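PDB 5VXT: catechol 1,2-dioxygenase from Burkholderia ambifaria, which probably catalyses the iron(III)-dependent intradiol cleavage of catechol by dioxygen to cis,cis-muconate. Local coordinates for residues H151-T155 against T198-Y204. Sequence-based numbering, arbitrary orientation.
Sequences HGTVT and TGADGKY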
loop_
_atom_site.group_PDB
_atom_site.type_symbol
_atom_site.label_atom_id
_atom_site.label_comp_id
_atom_site.label_asym_id
_atom_site.label_seq_id
_atom_site.Cartn_x
_atom_site.Cartn_y
_atom_site.Cartn_z
ATOM N N HIS B 151 -6.541 -24.863 -29.718
ATOM C CA HIS B 151 -7.191 -26.152 -29.545
ATOM C C HIS B 151 -6.217 -27.127 -28.909
ATOM O O HIS B 151 -5.004 -27.031 -29.098
ATOM C CB HIS B 151 -7.685 -26.715 -30.883
ATOM C CG HIS B 151 -6.589 -26.975 -31.867
ATOM N ND1 HIS B 151 -6.052 -28.229 -32.074
ATOM C CD2 HIS B 151 -5.926 -26.142 -32.703
ATOM C CE1 HIS B 151 -5.109 -28.156 -32.997
ATOM N NE2 HIS B 151 -5.015 -26.900 -33.397
ATOM N N GLY B 152 -6.766 -28.078 -28.172
ATOM C CA GLY B 152 -5.957 -29.159 -27.662
ATOM C C GLY B 152 -6.793 -30.097 -26.832
ATOM O O GLY B 152 -8.024 -30.068 -26.881
ATOM N N THR B 153 -6.107 -30.928 -26.060
ATOM C CA THR B 153 -6.758 -31.875 -25.176
ATOM C C THR B 153 -6.309 -31.650 -23.742
ATOM O O THR B 153 -5.169 -31.249 -23.478
ATOM C CB THR B 153 -6.448 -33.316 -25.564
ATOM O OG1 THR B 153 -5.070 -33.586 -25.280
ATOM C CG2 THR B 153 -6.713 -33.539 -27.040
ATOM N N VAL B 154 -7.235 -31.908 -22.830
ATOM C CA VAL B 154 -6.970 -31.950 -21.401
ATOM C C VAL B 154 -6.756 -33.406 -21.025
ATOM O O VAL B 154 -7.663 -34.235 -21.175
ATOM C CB VAL B 154 -8.129 -31.341 -20.601
ATOM C CG1 VAL B 154 -7.882 -31.490 -19.095
ATOM C CG2 VAL B 154 -8.337 -29.894 -21.009
ATOM N N THR B 155 -5.554 -33.724 -20.564
ATOM C CA THR B 155 -5.231 -35.061 -20.100
ATOM C C THR B 155 -4.712 -35.004 -18.670
ATOM O O THR B 155 -4.288 -33.954 -18.181
ATOM C CB THR B 155 -4.173 -35.728 -20.983
ATOM O OG1 THR B 155 -3.648 -36.865 -20.297
ATOM C CG2 THR B 155 -3.038 -34.780 -21.246
ATOM N N THR B 198 -15.013 -29.820 -21.468
ATOM C CA THR B 198 -14.555 -30.837 -22.395
ATOM C C THR B 198 -15.499 -32.029 -22.365
ATOM O O THR B 198 -16.157 -32.310 -21.361
ATOM C CB THR B 198 -13.135 -31.296 -22.062
ATOM O OG1 THR B 198 -13.145 -32.055 -20.847
ATOM C CG2 THR B 198 -12.200 -30.107 -21.922
ATOM N N GLY B 199 -15.570 -32.725 -23.485
ATOM C CA GLY B 199 -16.333 -33.946 -23.583
ATOM C C GLY B 199 -15.505 -35.140 -23.169
ATOM O O GLY B 199 -14.461 -35.018 -22.525
ATOM N N ALA B 200 -15.979 -36.322 -23.564
ATOM C CA ALA B 200 -15.260 -37.545 -23.235
ATOM C C ALA B 200 -13.880 -37.599 -23.878
ATOM O O ALA B 200 -13.000 -38.290 -23.355
ATOM C CB ALA B 200 -16.082 -38.765 -23.659
ATOM N N ASP B 201 -13.675 -36.896 -24.998
ATOM C CA ASP B 201 -12.393 -36.886 -25.695
ATOM C C ASP B 201 -11.412 -35.868 -25.129
ATOM O O ASP B 201 -10.331 -35.692 -25.702
ATOM C CB ASP B 201 -12.586 -36.604 -27.192
ATOM C CG ASP B 201 -13.306 -35.294 -27.461
ATOM O OD1 ASP B 201 -13.608 -34.555 -26.498
ATOM O OD2 ASP B 201 -13.582 -35.004 -28.647
ATOM N N GLY B 202 -11.775 -35.189 -24.042
ATOM C CA GLY B 202 -10.917 -34.198 -23.423
ATOM C C GLY B 202 -10.584 -32.982 -24.261
ATOM O O GLY B 202 -9.723 -32.192 -23.857
ATOM N N LYS B 203 -11.243 -32.783 -25.398
ATOM C CA LYS B 203 -10.864 -31.729 -26.333
ATOM C C LYS B 203 -11.530 -30.406 -25.981
ATOM O O LYS B 203 -12.700 -30.366 -25.596
ATOM C CB LYS B 203 -11.224 -32.121 -27.770
ATOM C CG LYS B 203 -10.436 -33.308 -28.309
ATOM C CD LYS B 203 -10.822 -33.660 -29.756
ATOM C CE LYS B 203 -9.941 -32.952 -30.779
ATOM N NZ LYS B 203 -10.326 -33.285 -32.181
ATOM N N TYR B 204 -10.765 -29.324 -26.114
ATOM C CA TYR B 204 -11.241 -27.960 -25.938
ATOM C C TYR B 204 -10.861 -27.168 -27.183
ATOM O O TYR B 204 -9.885 -27.486 -27.866
ATOM C CB TYR B 204 -10.631 -27.295 -24.678
ATOM C CG TYR B 204 -9.241 -26.767 -24.932
ATOM C CD1 TYR B 204 -8.135 -27.585 -24.784
ATOM C CD2 TYR B 204 -9.038 -25.450 -25.348
ATOM C CE1 TYR B 204 -6.862 -27.117 -25.046
ATOM C CE2 TYR B 204 -7.770 -24.974 -25.617
ATOM C CZ TYR B 204 -6.685 -25.814 -25.468
ATOM O OH TYR B 204 -5.415 -25.351 -25.726
#
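The ring of Y204 lies flat over the backbone of G152, whose N sits 3.2 Å above the ring plane, offset from the ring centre to lie almost directly over CE1. A chi1 of 81° sets CG between backbone N and carbonyl carbon and swings the ring across the neighbouring strand; absence of a side chain at G152 lets it settle there. The phenol OH runs on past H151 to hydrogen-bond F300 O on strand 295-303, fixing the far end of the ring. G152 and Y204 form an antiparallel hydrogen-bonded pair, Y204 N reaching G152 O at 2.9 Å and G152 N reaching Y204 O at 3.2 Å. On the opposite face T153 and K203 make the non-hydrogen-bonded pair: T153 CG2 touches K203 CG at 3.9 Å, and the lysine end leads away. V154 N donates almost straight (171°) to G202 O, while V154 CG2 meets T198 CG2 at 4.0 Å, the side chains crossing near a right angle. G202 closes a type I turn begun at G199, and K203 N donates to D201 OD1 from above the carboxylate plane, an Asx turn. Strands 147-155 and 203-209 thus pair antiparallel within one sheet of the beta-sandwich characteristic of intradiol dioxygenases.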